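Local coordinates for protein alpha-galactosidase 1 (Saccharomyces cerevisiae, PDB 3LRK) that hydrolyses terminal, non-reducing alpha-D-galactose residues from alpha-D-galactosides such as galactose oligosaccharides, galactomannans and galactolipids, at residues Met369-Thr372 / Leu373-Phe377; Val86-Glu89 / Gln90-Pro93. The protein carries 1 engineered substitution. One frame throughout, in Å; residues are numbered along the deposited sequence.

Contacts 1 and 2 lie on opposite sides of the chain's centre, about 55 Å apart between centres and about 43 Å at their nearest atoms, so neither touches the other. Each is a local turn that directly follows a strand: in contact 1 a threonine caps the start of helix 373-376 of the C-terminal beta sandwich, and in contact 2 an aspartate folds the loop between strand 85-87 and helix 96-105 of the catalytic TIM-barrel domain. Contact 1 carries the N-glycan of N370 and is remote from the catalytic residues. Contact 2 comes closer to substrate: the side chain of K91 lies about 8 Å from that of D73, and the side chain of F92 about 9 Å from that of D72, both substrate-binding residues.

Contact 1: residues Met369-Thr372 / Leu373-Phe377; sequences MNTT and LEEIF. With NAG (2-acetamido-2-deoxy-beta-D-glucopyranose), chain G.
L373 lays its CB against the backbone of T372, the N-cap residue, and opens helix 373-376, its side chain turned away onto P449 and L387. At E374 the CB lies 3.7 Å from T372 OG1, while the extended chain carries the carboxylate away. E375 makes the main polar contacts. Its backbone N donates to T372 OG1 in a weak capping bond of 3.4 Å; a chi1 of 64° sets that hydroxyl between the backbone N and carbonyl carbon of T372, where it can face the helix start. The extended side chain of E375 then runs back beside the strand, and T371 OG1 donates to E375 OE1 at 2.7 Å, on the lone pair turned away from the other carboxylate oxygen. W328 NE1 gives OE1 a second bond, so two donors grip this oxygen. N370 O, 4.2 Å from E375 OE1, is buried and has no partner in the model. At I376 the backbone N bonds to T372 O (3.0 Å, 171° at the hydrogen), and CD1 meets T371 CG2 at 3.8 Å, the two side chains crossing at about a right angle. F377 leaves the helical conformation; I376 CG2 sits over one ring face, offset toward the rim, and L373 CD2 lies at the ring edge. One residue before T371, N370 ND2 is joined to C1 of the N-acetylglucosamine by a 1.4 Å covalent bond. N370, T371 and T372 thus form an N-X-T glycosylation sequon whose threonine doubles as the N-cap of a short helix, within the C-terminal beta sandwich of this GH27 enzyme.

Contact 2: residues Val86-Glu89 / Gln90-Pro93; sequences VADE and QKFP
D88 uses two of its oxygens to gather the backbone N-H groups of Q90, K91 and F92. OD1 accepts from K91 N at 2.9 Å; the donor comes to the anti side of the carboxylate and 35° out of its plane. Q90 N adds a weak bond to the same OD1, bent to 127° at the hydrogen. A chi1 of -178° carries the carboxylate away from D88's own N and beside its carbonyl, so that OD1 overlooks the turn. The D88 carbonyl O takes F92 N at 2.8 Å, and K91 N reaches it only weakly, at 3.3 Å. K91 N is therefore shared between OD1 and O of D88. The methylenes of K91 pass the carboxylate, with CG 3.8 Å from D88 CG, but the ammonium goes elsewhere: NZ bonds to the carbonyls of C74 and C42, which are disulfide partners, and stays 5.1 Å from D88 OD2. E89 O receives a CA-H...O contact from P93 CA at 3.2 Å. The residue that closes the turn, F92, is buried against L71, W75, V99 of helix 96-105 and L49 of helix 46-58, its CB also 4.4 Å from A87 CB. Side-chain bonds from D88 to the second and third following residues, combined with a carbonyl bond to the fourth, define an Asx motif, here in the long loop between barrel strand 68-70 and helix 96-105, the connection that also holds the substrate-binding residues D72 and D73.

Contact 1: residues Met369-Thr372 / Leu373-Phe377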
loop_
_atom_site.group_PDB
_atom_site.type_symbol
_atom_site.label_atom_id
_atom_site.label_comp_id
_atom_site.label_asym_id
_atom_site.label_seq_id
_atom_site.Cartn_x
_atom_site.Cartn_y
_atom_site.Cartn_z
ATOM N N MET A 369 -21.868 -17.527 25.351
ATOM C CA MET A 369 -20.943 -17.862 24.273
ATOM C C MET A 369 -20.830 -19.380 24.166
ATOM O O MET A 369 -20.882 -20.094 25.172
ATOM C CB MET A 369 -19.563 -17.226 24.504
ATOM C CG MET A 369 -19.545 -15.696 24.424
ATOM S SD MET A 369 -17.893 -14.965 24.270
ATOM C CE MET A 369 -17.513 -15.350 22.557
ATOM N N ASN A 370 -20.713 -19.859 22.945
ATOM C CA ASN A 370 -20.772 -21.260 22.618
ATOM C C ASN A 370 -19.788 -21.735 21.550
ATOM O O ASN A 370 -19.508 -21.012 20.645
ATOM C CB ASN A 370 -22.192 -21.609 22.171
ATOM C CG ASN A 370 -22.602 -20.934 20.887
ATOM O OD1 ASN A 370 -22.526 -21.511 19.862
ATOM N ND2 ASN A 370 -23.077 -19.722 20.966
ATOM N N THR A 371 -19.318 -22.968 21.644
ATOM C CA THR A 371 -18.559 -23.600 20.577
ATOM C C THR A 371 -18.760 -25.121 20.603
ATOM O O THR A 371 -19.490 -25.643 21.451
ATOM C CB THR A 371 -17.052 -23.206 20.624
ATOM O OG1 THR A 371 -16.399 -23.701 19.450
ATOM C CG2 THR A 371 -16.361 -23.752 21.877
ATOM N N THR A 372 -18.130 -25.811 19.654
ATOM C CA THR A 372 -18.216 -27.264 19.516
ATOM C C THR A 372 -16.808 -27.805 19.325
ATOM O O THR A 372 -15.879 -27.033 19.090
ATOM C CB THR A 372 -19.043 -27.666 18.268
ATOM O OG1 THR A 372 -18.373 -27.205 17.091
ATOM C CG2 THR A 372 -20.459 -27.074 18.300
ATOM N N LEU A 373 -16.652 -29.128 19.400
ATOM C CA LEU A 373 -15.367 -29.776 19.112
ATOM C C LEU A 373 -14.871 -29.509 17.692
ATOM O O LEU A 373 -13.658 -29.419 17.463
ATOM C CB LEU A 373 -15.439 -31.290 19.353
ATOM C CG LEU A 373 -15.617 -31.811 20.785
ATOM C CD1 LEU A 373 -15.777 -33.334 20.764
ATOM C CD2 LEU A 373 -14.458 -31.397 21.691
ATOM N N GLU A 374 -15.804 -29.394 16.746
ATOM C CA GLU A 374 -15.467 -29.124 15.341
ATOM C C GLU A 374 -14.765 -27.775 15.184
ATOM O O GLU A 374 -13.785 -27.678 14.450
ATOM C CB GLU A 374 -16.708 -29.197 14.437
ATOM C CG GLU A 374 -17.392 -30.571 14.407
ATOM C CD GLU A 374 -18.479 -30.691 13.340
ATOM O OE1 GLU A 374 -18.789 -29.682 12.667
ATOM O OE2 GLU A 374 -19.026 -31.806 13.172
ATOM N N GLU A 375 -15.258 -26.758 15.896
ATOM C CA GLU A 375 -14.656 -25.417 15.898
ATOM C C GLU A 375 -13.351 -25.367 16.681
ATOM O O GLU A 375 -12.376 -24.766 16.223
ATOM C CB GLU A 375 -15.612 -24.378 16.477
ATOM C CG GLU A 375 -16.834 -24.074 15.638
ATOM C CD GLU A 375 -17.513 -22.787 16.068
ATOM O OE1 GLU A 375 -17.459 -22.446 17.271
ATOM O OE2 GLU A 375 -18.091 -22.107 15.192
ATOM N N ILE A 376 -13.348 -25.976 17.868
ATOM C CA ILE A 376 -12.150 -26.057 18.710
ATOM C C ILE A 376 -11.001 -26.742 17.967
ATOM O O ILE A 376 -9.885 -26.215 17.911
ATOM C CB ILE A 376 -12.433 -26.794 20.042
ATOM C CG1 ILE A 376 -13.334 -25.942 20.942
ATOM C CG2 ILE A 376 -11.129 -27.157 20.745
ATOM C CD1 ILE A 376 -14.011 -26.720 22.071
ATOM N N PHE A 377 -11.283 -27.906 17.387
ATOM C CA PHE A 377 -10.282 -28.652 16.650
ATOM C C PHE A 377 -10.431 -28.366 15.160
ATOM O O PHE A 377 -10.750 -29.244 14.338
ATOM C CB PHE A 377 -10.337 -30.137 17.018
ATOM C CG PHE A 377 -10.024 -30.394 18.468
ATOM C CD1 PHE A 377 -11.046 -30.618 19.387
ATOM C CD2 PHE A 377 -8.705 -30.386 18.920
ATOM C CE1 PHE A 377 -10.756 -30.843 20.733
ATOM C CE2 PHE A 377 -8.403 -30.610 20.261
ATOM C CZ PHE A 377 -9.429 -30.839 21.170
HETATM C C1 NAG G . -23.428 -18.566 20.184
HETATM C C2 NAG G . -23.053 -17.964 18.821
HETATM C C3 NAG G . -23.953 -16.780 18.437
HETATM C C4 NAG G . -25.436 -17.122 18.586
HETATM C C5 NAG G . -25.712 -17.810 19.929
HETATM C C6 NAG G . -27.142 -18.344 19.983
HETATM C C7 NAG G . -20.865 -17.935 17.748
HETATM C C8 NAG G . -19.497 -17.319 17.714
HETATM N N2 NAG G . -21.648 -17.582 18.767
HETATM O O3 NAG G . -23.703 -16.397 17.103
HETATM O O4 NAG G . -26.207 -15.943 18.460
HETATM O O5 NAG G . -24.812 -18.887 20.165
HETATM O O6 NAG G . -27.894 -17.556 20.881
HETATM O O7 NAG G . -21.216 -18.718 16.863
#

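Contact 2: residues Val86-Glu89 / Gln90-Pro93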
loop_
_atom_site.group_PDB
_atom_site.type_symbol
_atom_site.label_atom_id
_atom_site.label_comp_id
_atom_site.label_asym_id
_atom_site.label_seq_id
_atom_site.Cartn_x
_atom_site.Cartn_y
_atom_site.Cartn_z
ATOM N N VAL A 86 28.111 6.121 28.812
ATOM C CA VAL A 86 28.354 6.384 30.233
ATOM C C VAL A 86 27.009 6.358 30.961
ATOM O O VAL A 86 26.087 7.075 30.583
ATOM C CB VAL A 86 29.078 7.753 30.441
ATOM C CG1 VAL A 86 29.308 8.053 31.931
ATOM C CG2 VAL A 86 30.410 7.770 29.702
ATOM N N ALA A 87 26.889 5.516 31.986
ATOM C CA ALA A 87 25.694 5.522 32.828
ATOM C C ALA A 87 25.640 6.827 33.630
ATOM O O ALA A 87 26.676 7.336 34.029
ATOM C CB ALA A 87 25.701 4.331 33.773
ATOM N N ASP A 88 24.436 7.359 33.839
ATOM C CA ASP A 88 24.250 8.559 34.640
ATOM C C ASP A 88 24.723 8.243 36.066
ATOM O O ASP A 88 24.165 7.368 36.724
ATOM C CB ASP A 88 22.772 8.980 34.625
ATOM C CG ASP A 88 22.512 10.269 35.406
ATOM O OD1 ASP A 88 22.789 10.294 36.618
ATOM O OD2 ASP A 88 22.021 11.255 34.815
ATOM N N GLU A 89 25.767 8.932 36.523
ATOM C CA GLU A 89 26.366 8.627 37.835
ATOM C C GLU A 89 25.549 9.074 39.047
ATOM O O GLU A 89 25.808 8.630 40.170
ATOM C CB GLU A 89 27.822 9.100 37.929
ATOM C CG GLU A 89 28.102 10.470 37.355
ATOM C CD GLU A 89 29.542 10.592 36.861
ATOM O OE1 GLU A 89 29.774 10.486 35.621
ATOM O OE2 GLU A 89 30.439 10.766 37.719
ATOM N N GLN A 90 24.566 9.940 38.820
ATOM C CA GLN A 90 23.595 10.298 39.854
ATOM C C GLN A 90 22.564 9.179 40.043
ATOM O O GLN A 90 22.187 8.851 41.172
ATOM C CB GLN A 90 22.886 11.612 39.498
ATOM C CG GLN A 90 23.827 12.711 38.986
ATOM C CD GLN A 90 24.774 13.229 40.060
ATOM O OE1 GLN A 90 24.337 13.669 41.130
ATOM N NE2 GLN A 90 26.081 13.183 39.778
ATOM N N LYS A 91 22.114 8.597 38.931
ATOM C CA LYS A 91 21.108 7.537 38.963
ATOM C C LYS A 91 21.736 6.171 39.271
ATOM O O LYS A 91 21.124 5.340 39.932
ATOM C CB LYS A 91 20.349 7.479 37.627
ATOM C CG LYS A 91 19.543 8.739 37.302
ATOM C CD LYS A 91 18.906 8.635 35.931
ATOM C CE LYS A 91 18.063 9.860 35.621
ATOM N NZ LYS A 91 17.220 9.649 34.404
ATOM N N PHE A 92 22.953 5.955 38.778
ATOM C CA PHE A 92 23.680 4.691 38.934
ATOM C C PHE A 92 25.109 4.958 39.417
ATOM O O PHE A 92 26.068 4.836 38.650
ATOM C CB PHE A 92 23.631 3.878 37.625
ATOM C CG PHE A 92 22.228 3.634 37.148
ATOM C CD1 PHE A 92 21.657 4.454 36.179
ATOM C CD2 PHE A 92 21.453 2.628 37.718
ATOM C CE1 PHE A 92 20.347 4.266 35.770
ATOM C CE2 PHE A 92 20.135 2.430 37.320
ATOM C CZ PHE A 92 19.583 3.242 36.341
ATOM N N PRO A 93 25.247 5.323 40.714
ATOM C CA PRO A 93 26.530 5.733 41.303
ATOM C C PRO A 93 27.649 4.682 41.291
ATOM O O PRO A 93 28.820 5.039 41.402
ATOM C CB PRO A 93 26.155 6.116 42.742
ATOM C CG PRO A 93 24.834 5.492 43.001
ATOM C CD PRO A 93 24.138 5.392 41.685
#